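Local coordinates for protein protease Do-like 8, chloroplastic (Arabidopsis thaliana, PDB 4IC6) that probably works as a serine protease of the peptidase S1C family in the chloroplast, cleaving proteins within their chains, at residues I142-L150 against L209-G217; L150-A158 against L169-L177. The protein carries 1 engineered substitution. All coordinates share one frame; numbering follows the deposited sequence.

Contact 1 (I142-L150 against L209-G217); sequences IKVGQSNSL and LDSKGNLIG
The side-chain amide of Asn214 lies alongside Lys143, both pointing the same way, and its OD1 accepts a hydrogen bond of 3.0 Å from Lys143 NZ, which stands 20° out of the amide's carbonyl plane. With CG anti to the backbone N (chi1 -176°), Lys143 runs its methylenes past that oxygen, Lys143 CG being 3.2 Å from Asn214 OD1, before the bend at its last torsion brings NZ onto it. The second flat group, the Asp210 carboxylate, is held within its own segment: the backbone N atoms of Lys212 and Asn214 reach OD1 from opposite faces, the former closing an Asx turn. Gly145 packs its N 3.7 Å from Asn214 CB, where a CB on the glycine would clash.

In the chymotrypsin-like fold, 209-217 holds the tight turn between strands 207-210 and 215-219 of the second barrel, and 142-150 is part of the linker arriving from the first. Val144 and Leu215 form a single bridge. Leu215 N donates to Lys143 O over 2.6 Å, nearly straight, and Gly145 N returns a bond of 2.9 Å to Leu215 O. Nearer Ile142, a water accepts from Lys143 N and donates to Gly213 O. Apolar groups flank these bonds: Ile142 stands roughly perpendicular to Leu215, Ile142 CG1 being 3.8 Å from Leu215 CD1, and further along Leu150 CD2 meets Ile216 CG2 at 3.9 Å. Between Gly145 and Leu150, Ser147 CB rests against Ile216 O, while its OG accepts from Ser239 N in helix 238-251.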
ATOM      1  N   ILE A 142      14.912  36.884 -13.126  1.00 46.76           N
ATOM      2  CA  ILE A 142      15.912  35.923 -12.702  1.00 42.89           C
ATOM      3  C   ILE A 142      17.137  36.079 -13.600  1.00 42.46           C
ATOM      4  O   ILE A 142      17.005  36.421 -14.772  1.00 41.79           O
ATOM      5  CB  ILE A 142      15.353  34.498 -12.843  1.00 42.56           C
ATOM      6  CG1 ILE A 142      16.104  33.531 -11.932  1.00 39.35           C
ATOM      7  CG2 ILE A 142      15.351  34.056 -14.314  1.00 42.97           C
ATOM      8  CD1 ILE A 142      15.805  33.768 -10.459  1.00 39.74           C
ATOM      9  N   LYS A 143      18.325  35.851 -13.051  1.00 43.43           N
ATOM     10  CA  LYS A 143      19.550  35.824 -13.855  1.00 46.41           C
ATOM     11  C   LYS A 143      19.812  34.404 -14.343  1.00 44.63           C
ATOM     12  O   LYS A 143      19.811  33.462 -13.550  1.00 42.82           O
ATOM     13  CB  LYS A 143      20.748  36.306 -13.038  1.00 52.94           C
ATOM     14  CG  LYS A 143      22.045  36.406 -13.830  0.82 58.82           C
ATOM     15  CD  LYS A 143      22.944  37.507 -13.268  0.56 61.92           C
ATOM     16  CE  LYS A 143      24.234  37.665 -14.068  0.33 64.42           C
ATOM     17  NZ  LYS A 143      25.255  36.622 -13.747  0.93 65.21           N
ATOM     18  N   VAL A 144      20.041  34.245 -15.642  1.00 42.81           N
ATOM     19  CA  VAL A 144      20.145  32.914 -16.228  1.00 45.84           C
ATOM     20  C   VAL A 144      21.580  32.578 -16.619  1.00 49.94           C
ATOM     21  O   VAL A 144      22.265  33.390 -17.237  1.00 55.17           O
ATOM     22  CB  VAL A 144      19.242  32.774 -17.457  1.00 46.11           C
ATOM     23  CG1 VAL A 144      19.326  31.354 -18.005  1.00 44.00           C
ATOM     24  CG2 VAL A 144      17.799  33.136 -17.103  1.00 46.10           C
ATOM     25  N   GLY A 145      22.022  31.376 -16.253  1.00 48.36           N
ATOM     26  CA  GLY A 145      23.370  30.921 -16.537  1.00 48.01           C
ATOM     27  C   GLY A 145      23.402  29.829 -17.597  1.00 48.15           C
ATOM     28  O   GLY A 145      22.387  29.521 -18.219  1.00 46.85           O
ATOM     29  N   GLN A 146      24.571  29.230 -17.789  1.00 51.69           N
ATOM     30  CA  GLN A 146      24.752  28.224 -18.822  1.00 52.03           C
ATOM     31  C   GLN A 146      24.741  26.819 -18.230  1.00 46.64           C
ATOM     32  O   GLN A 146      25.684  26.413 -17.547  1.00 51.61           O
ATOM     33  CB  GLN A 146      26.059  28.474 -19.574  1.00 55.38           C
ATOM     34  N   SER A 147      23.695  26.050 -18.505  1.00 41.33           N
ATOM     35  CA  SER A 147      23.636  24.699 -17.944  1.00 40.34           C
ATOM     36  C   SER A 147      24.639  23.746 -18.603  1.00 41.73           C
ATOM     37  O   SER A 147      25.001  22.725 -18.027  1.00 40.61           O
ATOM     38  CB  SER A 147      22.223  24.134 -18.017  1.00 35.31           C
ATOM     39  OG  SER A 147      21.735  24.165 -19.343  1.00 35.77           O
ATOM     40  N   ASN A 148      25.107  24.087 -19.799  1.00 43.16           N
ATOM     41  CA  ASN A 148      26.044  23.210 -20.503  1.00 46.48           C
ATOM     42  C   ASN A 148      27.422  23.095 -19.823  1.00 43.44           C
ATOM     43  O   ASN A 148      28.174  22.165 -20.093  1.00 47.03           O
ATOM     44  CB  ASN A 148      26.184  23.635 -21.974  1.00 51.46           C
ATOM     45  CG  ASN A 148      24.897  23.400 -22.785  1.00 59.90           C
ATOM     46  OD1 ASN A 148      24.188  22.409 -22.582  1.00 62.99           O
ATOM     47  ND2 ASN A 148      24.599  24.315 -23.704  1.00 60.07           N
ATOM     48  N   SER A 149      27.741  24.029 -18.935  1.00 41.14           N
ATOM     49  CA  SER A 149      29.051  24.047 -18.281  1.00 42.63           C
ATOM     50  C   SER A 149      28.996  23.418 -16.895  1.00 36.31           C
ATOM     51  O   SER A 149      30.003  23.379 -16.182  1.00 39.03           O
ATOM     52  CB  SER A 149      29.566  25.486 -18.160  1.00 49.54           C
ATOM     53  OG  SER A 149      28.887  26.195 -17.137  1.00 55.93           O
ATOM     54  N   LEU A 150      27.820  22.930 -16.510  1.00 31.73           N
ATOM     55  CA  LEU A 150      27.611  22.404 -15.149  1.00 29.91           C
ATOM     56  C   LEU A 150      28.472  21.186 -14.867  1.00 31.77           C
ATOM     57  O   LEU A 150      28.708  20.378 -15.759  1.00 33.05           O
ATOM     58  CB  LEU A 150      26.140  22.032 -14.926  1.00 33.87           C
ATOM     59  CG  LEU A 150      25.205  23.199 -14.640  1.00 36.36           C
ATOM     60  CD1 LEU A 150      23.778  22.680 -14.474  1.00 33.55           C
ATOM     61  CD2 LEU A 150      25.674  23.919 -13.373  1.00 36.20           C
ATOM     62  N   LEU A 209      19.196  27.156  -8.679  1.00 28.43           N
ATOM     63  CA  LEU A 209      20.284  28.114  -8.877  1.00 28.62           C
ATOM     64  C   LEU A 209      21.666  27.497  -8.612  1.00 31.42           C
ATOM     65  O   LEU A 209      21.796  26.572  -7.798  1.00 29.51           O
ATOM     66  CB  LEU A 209      20.095  29.345  -7.983  1.00 28.68           C
ATOM     67  CG  LEU A 209      18.773  30.105  -8.093  1.00 32.40           C
ATOM     68  CD1 LEU A 209      18.811  31.262  -7.106  1.00 33.06           C
ATOM     69  CD2 LEU A 209      18.553  30.624  -9.528  1.00 29.01           C
ATOM     70  N   ASP A 210      22.690  28.000  -9.300  1.00 29.46           N
ATOM     71  CA  ASP A 210      24.065  27.628  -8.942  1.00 29.41           C
ATOM     72  C   ASP A 210      24.584  28.506  -7.791  1.00 33.43           C
ATOM     73  O   ASP A 210      23.846  29.356  -7.252  1.00 32.95           O
ATOM     74  CB  ASP A 210      25.021  27.620 -10.167  1.00 32.44           C
ATOM     75  CG  ASP A 210      25.223  29.005 -10.796  1.00 34.18           C
ATOM     76  OD1 ASP A 210      24.911  30.026 -10.156  1.00 35.90           O
ATOM     77  OD2 ASP A 210      25.735  29.068 -11.934  1.00 35.17           O
ATOM     78  N   SER A 211      25.841  28.291  -7.400  1.00 27.95           N
ATOM     79  CA  SER A 211      26.419  29.013  -6.271  1.00 30.29           C
ATOM     80  C   SER A 211      26.581  30.496  -6.562  1.00 32.06           C
ATOM     81  O   SER A 211      26.839  31.281  -5.648  1.00 32.22           O
ATOM     82  CB  SER A 211      27.770  28.419  -5.853  1.00 30.57           C
ATOM     83  OG  SER A 211      28.694  28.462  -6.930  1.00 32.39           O
ATOM     84  N   LYS A 212      26.466  30.886  -7.831  1.00 31.51           N
ATOM     85  CA  LYS A 212      26.555  32.308  -8.167  1.00 35.99           C
ATOM     86  C   LYS A 212      25.159  32.916  -8.271  1.00 39.91           C
ATOM     87  O   LYS A 212      25.001  34.100  -8.549  1.00 45.34           O
ATOM     88  CB  LYS A 212      27.325  32.517  -9.471  1.00 40.81           C
ATOM     89  CG  LYS A 212      28.786  32.850  -9.258  1.00 48.69           C
ATOM     90  CD  LYS A 212      29.675  31.651  -9.483  1.00 52.81           C
ATOM     91  CE  LYS A 212      29.881  31.394 -10.973  1.00 54.47           C
ATOM     92  NZ  LYS A 212      30.005  29.930 -11.241  1.00 49.43           N
ATOM     93  N   GLY A 213      24.148  32.088  -8.056  1.00 35.19           N
ATOM     94  CA  GLY A 213      22.779  32.545  -8.106  1.00 35.70           C
ATOM     95  C   GLY A 213      22.216  32.639  -9.509  1.00 37.78           C
ATOM     96  O   GLY A 213      21.172  33.243  -9.705  1.00 37.62           O
ATOM     97  N   ASN A 214      22.909  32.068 -10.490  1.00 37.47           N
ATOM     98  CA  ASN A 214      22.357  31.986 -11.832  1.00 35.67           C
ATOM     99  C   ASN A 214      21.373  30.851 -11.955  1.00 35.76           C
ATOM    100  O   ASN A 214      21.576  29.757 -11.403  1.00 31.46           O
ATOM    101  CB  ASN A 214      23.457  31.780 -12.872  1.00 41.78           C
ATOM    102  CG  ASN A 214      24.416  32.940 -12.937  1.00 49.62           C
ATOM    103  OD1 ASN A 214      24.030  34.091 -12.736  1.00 54.56           O
ATOM    104  ND2 ASN A 214      25.681  32.641 -13.196  1.00 55.07           N
ATOM    105  N   LEU A 215      20.309  31.085 -12.707  1.00 32.35           N
ATOM    106  CA  LEU A 215      19.381  30.001 -12.991  1.00 35.12           C
ATOM    107  C   LEU A 215      20.049  28.936 -13.858  1.00 35.03           C
ATOM    108  O   LEU A 215      20.519  29.225 -14.963  1.00 36.16           O
ATOM    109  CB  LEU A 215      18.134  30.523 -13.694  1.00 37.64           C
ATOM    110  CG  LEU A 215      17.068  29.438 -13.789  1.00 40.19           C
ATOM    111  CD1 LEU A 215      15.755  30.003 -13.322  1.00 44.48           C
ATOM    112  CD2 LEU A 215      16.962  28.912 -15.193  1.00 46.12           C
ATOM    113  N   ILE A 216      20.095  27.705 -13.350  1.00 28.88           N
ATOM    114  CA  ILE A 216      20.621  26.596 -14.127  1.00 26.38           C
ATOM    115  C   ILE A 216      19.526  25.593 -14.498  1.00 28.15           C
ATOM    116  O   ILE A 216      19.743  24.703 -15.310  1.00 27.16           O
ATOM    117  CB  ILE A 216      21.793  25.885 -13.409  1.00 27.20           C
ATOM    118  CG1 ILE A 216      21.390  25.551 -11.965  1.00 29.06           C
ATOM    119  CG2 ILE A 216      23.029  26.786 -13.461  1.00 32.71           C
ATOM    120  CD1 ILE A 216      22.247  24.504 -11.310  1.00 31.35           C
ATOM    121  N   GLY A 217      18.335  25.747 -13.917  1.00 29.11           N
ATOM    122  CA  GLY A 217      17.231  24.886 -14.294  1.00 29.37           C
ATOM    123  C   GLY A 217      15.925  25.294 -13.650  1.00 29.08           C
ATOM    124  O   GLY A 217      15.898  26.202 -12.824  1.00 30.53           O
TER
HETATM  125  O   HOH W   1      18.954  35.019 -10.419  1.00 47.76           O

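Contact 2 (L150-A158 against L169-L177); sequences LKVGQQCLA and LTVGVISGL
Ile174 is the main bump of this contact, and the bend of 150-158 is its hollow. Its CD1 presses on Cys156 SG at 3.7 Å, its CG1 lies against Gln154 CB and O, and its CG2 sits over Val152 CA. CG1 is anti to the carbonyl carbon (chi1 -59°), which lays it against Gln154 and leaves CG2 for the turn; the second torsion (-53°) then turns CD1 onto Cys156. The type II turn from Lys151 to Gln154 shapes that hollow, with Gly153 at a positive phi; Gln154 OE1 also takes the Lys151 N-H. An alanine in place of Ile174 would probably open a gap between Cys156, Gln154 and Val152 and leave the turn less firmly seated.

Next to it, Val152 fits its two methyls into the bend of the facing chain: CG1 comes within 3.4 Å of Ile174 O, while CG2 meets Leu177 CD2 at 3.8 Å, the two side chains running alongside in opposite senses. Gly153 N donates to Ile174 O at 2.8 Å, and Ile174 N bonds to Gln154 O at 2.7 Å. Beyond lies a strongly twisted antiparallel hairpin of strands 155-160 and 168-176, Cys156 pairing with Gly172 and Ala158 with Thr170 through two bonds each. Leu169 CD1 reaches over to Leu157 CB at 3.6 Å, and Ala158 CB touches Thr170 OG1 at 3.4 Å, a hydroxyl whose hydrogen-bond partner is Ala198 O.

Helix 26-39 covers Leu157 and Leu169 through Leu34 and Ile31; Ile193 of strand 192-195 and Ile216 of strand 215-219 receive Ile174, and Leu169 of a second subunit packs on Val152.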
ATOM      1  N   LEU A 150      27.820  22.930 -16.510  1.00 31.73           N
ATOM      2  CA  LEU A 150      27.611  22.404 -15.149  1.00 29.91           C
ATOM      3  C   LEU A 150      28.472  21.186 -14.867  1.00 31.77           C
ATOM      4  O   LEU A 150      28.708  20.378 -15.759  1.00 33.05           O
ATOM      5  CB  LEU A 150      26.140  22.032 -14.926  1.00 33.87           C
ATOM      6  CG  LEU A 150      25.205  23.199 -14.640  1.00 36.36           C
ATOM      7  CD1 LEU A 150      23.778  22.680 -14.474  1.00 33.55           C
ATOM      8  CD2 LEU A 150      25.674  23.919 -13.373  1.00 36.20           C
ATOM      9  N   LYS A 151      28.943  21.068 -13.627  1.00 28.57           N
ATOM     10  CA  LYS A 151      29.750  19.935 -13.197  1.00 31.07           C
ATOM     11  C   LYS A 151      29.037  19.239 -12.052  1.00 32.12           C
ATOM     12  O   LYS A 151      28.543  19.900 -11.133  1.00 30.22           O
ATOM     13  CB  LYS A 151      31.115  20.408 -12.679  1.00 32.18           C
ATOM     14  CG  LYS A 151      32.007  21.083 -13.692  1.00 38.46           C
ATOM     15  CD  LYS A 151      32.279  20.151 -14.841  1.00 45.43           C
ATOM     16  CE  LYS A 151      33.582  20.505 -15.530  1.00 53.76           C
ATOM     17  NZ  LYS A 151      33.368  20.864 -16.961  1.00 59.29           N
ATOM     18  N   VAL A 152      28.993  17.913 -12.106  1.00 30.60           N
ATOM     19  CA  VAL A 152      28.464  17.131 -10.993  1.00 25.33           C
ATOM     20  C   VAL A 152      29.304  17.464  -9.769  1.00 23.86           C
ATOM     21  O   VAL A 152      30.538  17.455  -9.824  1.00 26.44           O
ATOM     22  CB  VAL A 152      28.502  15.624 -11.298  1.00 27.03           C
ATOM     23  CG1 VAL A 152      28.273  14.812 -10.014  1.00 24.18           C
ATOM     24  CG2 VAL A 152      27.470  15.280 -12.362  1.00 29.85           C
ATOM     25  N   GLY A 153      28.631  17.815  -8.684  1.00 24.23           N
ATOM     26  CA  GLY A 153      29.303  18.177  -7.459  1.00 24.83           C
ATOM     27  C   GLY A 153      29.108  19.633  -7.097  1.00 27.93           C
ATOM     28  O   GLY A 153      29.351  20.036  -5.955  1.00 25.94           O
ATOM     29  N   GLN A 154      28.686  20.434  -8.069  1.00 26.45           N
ATOM     30  CA  GLN A 154      28.452  21.856  -7.811  1.00 27.01           C
ATOM     31  C   GLN A 154      27.281  22.031  -6.861  1.00 25.71           C
ATOM     32  O   GLN A 154      26.324  21.263  -6.904  1.00 27.05           O
ATOM     33  CB  GLN A 154      28.091  22.583  -9.103  1.00 32.54           C
ATOM     34  CG  GLN A 154      29.253  23.058  -9.897  1.00 37.06           C
ATOM     35  CD  GLN A 154      28.806  23.857 -11.102  1.00 41.49           C
ATOM     36  OE1 GLN A 154      29.047  23.462 -12.244  1.00 41.70           O
ATOM     37  NE2 GLN A 154      28.145  24.999 -10.850  1.00 39.01           N
ATOM     38  N   GLN A 155      27.349  23.081  -6.049  1.00 24.80           N
ATOM     39  CA  GLN A 155      26.291  23.412  -5.103  1.00 28.28           C
ATOM     40  C   GLN A 155      25.104  23.942  -5.896  1.00 31.04           C
ATOM     41  O   GLN A 155      25.278  24.682  -6.878  1.00 32.66           O
ATOM     42  CB  GLN A 155      26.783  24.518  -4.162  1.00 29.73           C
ATOM     43  CG  GLN A 155      25.742  25.011  -3.151  1.00 29.65           C
ATOM     44  CD  GLN A 155      26.221  26.262  -2.428  1.00 34.43           C
ATOM     45  OE1 GLN A 155      26.521  27.274  -3.057  1.00 34.47           O
ATOM     46  NE2 GLN A 155      26.318  26.190  -1.107  1.00 38.57           N
ATOM     47  N   CYS A 156      23.901  23.548  -5.508  1.00 27.76           N
ATOM     48  CA  CYS A 156      22.695  24.141  -6.102  1.00 29.59           C
ATOM     49  C   CYS A 156      21.626  24.450  -5.055  1.00 32.76           C
ATOM     50  O   CYS A 156      21.540  23.778  -4.019  1.00 31.49           O
ATOM     51  CB  CYS A 156      22.124  23.258  -7.214  1.00 29.45           C
ATOM     52  SG  CYS A 156      21.838  21.521  -6.824  1.00 34.79           S
ATOM     53  N   LEU A 157      20.819  25.475  -5.329  1.00 32.48           N
ATOM     54  CA  LEU A 157      19.728  25.844  -4.431  1.00 32.21           C
ATOM     55  C   LEU A 157      18.410  25.818  -5.181  1.00 29.63           C
ATOM     56  O   LEU A 157      18.284  26.404  -6.255  1.00 31.53           O
ATOM     57  CB  LEU A 157      19.919  27.234  -3.797  1.00 33.44           C
ATOM     58  CG  LEU A 157      21.205  28.062  -3.813  1.00 38.02           C
ATOM     59  CD1 LEU A 157      20.979  29.326  -2.965  1.00 38.23           C
ATOM     60  CD2 LEU A 157      22.436  27.310  -3.326  1.00 35.09           C
ATOM     61  N   ALA A 158      17.428  25.137  -4.611  1.00 27.51           N
ATOM     62  CA  ALA A 158      16.103  25.062  -5.205  1.00 23.90           C
ATOM     63  C   ALA A 158      15.172  25.956  -4.380  1.00 29.49           C
ATOM     64  O   ALA A 158      15.001  25.732  -3.172  1.00 31.92           O
ATOM     65  CB  ALA A 158      15.611  23.607  -5.199  1.00 25.56           C
ATOM     66  N   LEU A 169      13.444  26.856   0.666  1.00 27.21           N
ATOM     67  CA  LEU A 169      14.752  26.576   0.081  1.00 29.24           C
ATOM     68  C   LEU A 169      15.133  25.148   0.378  1.00 30.98           C
ATOM     69  O   LEU A 169      14.889  24.657   1.480  1.00 31.11           O
ATOM     70  CB  LEU A 169      15.801  27.477   0.718  1.00 30.23           C
ATOM     71  CG  LEU A 169      17.262  27.188   0.365  1.00 30.58           C
ATOM     72  CD1 LEU A 169      17.477  27.470  -1.105  1.00 30.73           C
ATOM     73  CD2 LEU A 169      18.171  28.058   1.209  1.00 26.95           C
ATOM     74  N   THR A 170      15.741  24.490  -0.600  1.00 31.04           N
ATOM     75  CA  THR A 170      16.471  23.257  -0.340  1.00 32.18           C
ATOM     76  C   THR A 170      17.832  23.368  -1.000  1.00 30.73           C
ATOM     77  O   THR A 170      18.008  24.143  -1.937  1.00 27.59           O
ATOM     78  CB  THR A 170      15.710  21.989  -0.822  1.00 28.31           C
ATOM     79  OG1 THR A 170      15.601  21.992  -2.253  1.00 25.88           O
ATOM     80  CG2 THR A 170      14.318  21.929  -0.201  1.00 27.18           C
ATOM     81  N   VAL A 171      18.802  22.607  -0.514  1.00 27.77           N
ATOM     82  CA  VAL A 171      20.162  22.762  -0.999  1.00 26.64           C
ATOM     83  C   VAL A 171      20.819  21.401  -1.101  1.00 27.67           C
ATOM     84  O   VAL A 171      20.721  20.593  -0.185  1.00 29.99           O
ATOM     85  CB  VAL A 171      21.004  23.626  -0.028  1.00 30.97           C
ATOM     86  CG1 VAL A 171      22.476  23.621  -0.426  1.00 32.90           C
ATOM     87  CG2 VAL A 171      20.478  25.066   0.030  1.00 29.99           C
ATOM     88  N   GLY A 172      21.482  21.152  -2.222  1.00 27.22           N
ATOM     89  CA  GLY A 172      22.310  19.975  -2.370  1.00 24.49           C
ATOM     90  C   GLY A 172      23.341  20.208  -3.453  1.00 23.97           C
ATOM     91  O   GLY A 172      23.813  21.334  -3.662  1.00 27.87           O
ATOM     92  N   VAL A 173      23.714  19.140  -4.135  1.00 25.77           N
ATOM     93  CA  VAL A 173      24.657  19.259  -5.232  1.00 26.43           C
ATOM     94  C   VAL A 173      24.039  18.808  -6.533  1.00 24.77           C
ATOM     95  O   VAL A 173      23.034  18.097  -6.545  1.00 24.49           O
ATOM     96  CB  VAL A 173      25.915  18.396  -4.997  1.00 22.74           C
ATOM     97  CG1 VAL A 173      26.629  18.859  -3.733  1.00 25.78           C
ATOM     98  CG2 VAL A 173      25.512  16.921  -4.893  1.00 25.52           C
ATOM     99  N   ILE A 174      24.675  19.192  -7.633  1.00 26.74           N
ATOM    100  CA  ILE A 174      24.373  18.560  -8.897  1.00 29.78           C
ATOM    101  C   ILE A 174      24.821  17.095  -8.791  1.00 28.55           C
ATOM    102  O   ILE A 174      25.998  16.806  -8.546  1.00 26.01           O
ATOM    103  CB  ILE A 174      25.112  19.249 -10.059  1.00 28.56           C
ATOM    104  CG1 ILE A 174      24.718  20.725 -10.144  1.00 31.51           C
ATOM    105  CG2 ILE A 174      24.822  18.543 -11.368  1.00 23.52           C
ATOM    106  CD1 ILE A 174      23.197  20.964 -10.200  1.00 29.61           C
ATOM    107  N   SER A 175      23.871  16.187  -8.991  1.00 26.41           N
ATOM    108  CA  SER A 175      24.057  14.755  -8.720  1.00 24.39           C
ATOM    109  C   SER A 175      24.273  13.978 -10.006  1.00 26.48           C
ATOM    110  O   SER A 175      24.931  12.947 -10.012  1.00 24.47           O
ATOM    111  CB  SER A 175      22.812  14.194  -8.020  1.00 24.62           C
ATOM    112  OG  SER A 175      22.826  12.768  -8.006  1.00 32.49           O
ATOM    113  N   GLY A 176      23.730  14.491 -11.100  1.00 23.42           N
ATOM    114  CA  GLY A 176      23.843  13.818 -12.386  1.00 24.49           C
ATOM    115  C   GLY A 176      23.435  14.736 -13.521  1.00 28.45           C
ATOM    116  O   GLY A 176      22.753  15.747 -13.308  1.00 27.30           O
ATOM    117  N   LEU A 177      23.862  14.416 -14.733  1.00 26.19           N
ATOM    118  CA  LEU A 177      23.560  15.299 -15.845  1.00 32.50           C
ATOM    119  C   LEU A 177      22.958  14.474 -16.956  1.00 33.59           C
ATOM    120  O   LEU A 177      23.192  13.267 -17.037  1.00 29.12           O
ATOM    121  CB  LEU A 177      24.830  16.016 -16.324  1.00 31.88           C
ATOM    122  CG  LEU A 177      25.211  17.436 -15.892  1.00 39.72           C
ATOM    123  CD1 LEU A 177      24.191  18.114 -14.963  1.00 40.80           C
ATOM    124  CD2 LEU A 177      26.637  17.495 -15.339  1.00 42.45           C
TER

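How the contacts relate
Both contacts involve the second barrel, are largely buried, and share Leu150, the last residue of 142-150 and the first of 150-158. Contact 1 reaches the barrel from outside, through one backbone bridge, a water, a hydrogen bond from a lysine to an asparagine amide at an exposed margin, and a few apolar pairs. Contact 2 is the hairpin, held by paired backbone bonds and mostly apolar side chains. They meet where strands 207-210 and 155-160 are neighbours: Leu209 N is 2.7 Å from Leu157 O, a probable hydrogen bond, and Ile216 CD1 packs on Ile174 CD1. Only contact 2 approaches the predicted charge-relay site, Ala158 lying about 9 Å, side chain to side chain, from the engineered Ala204.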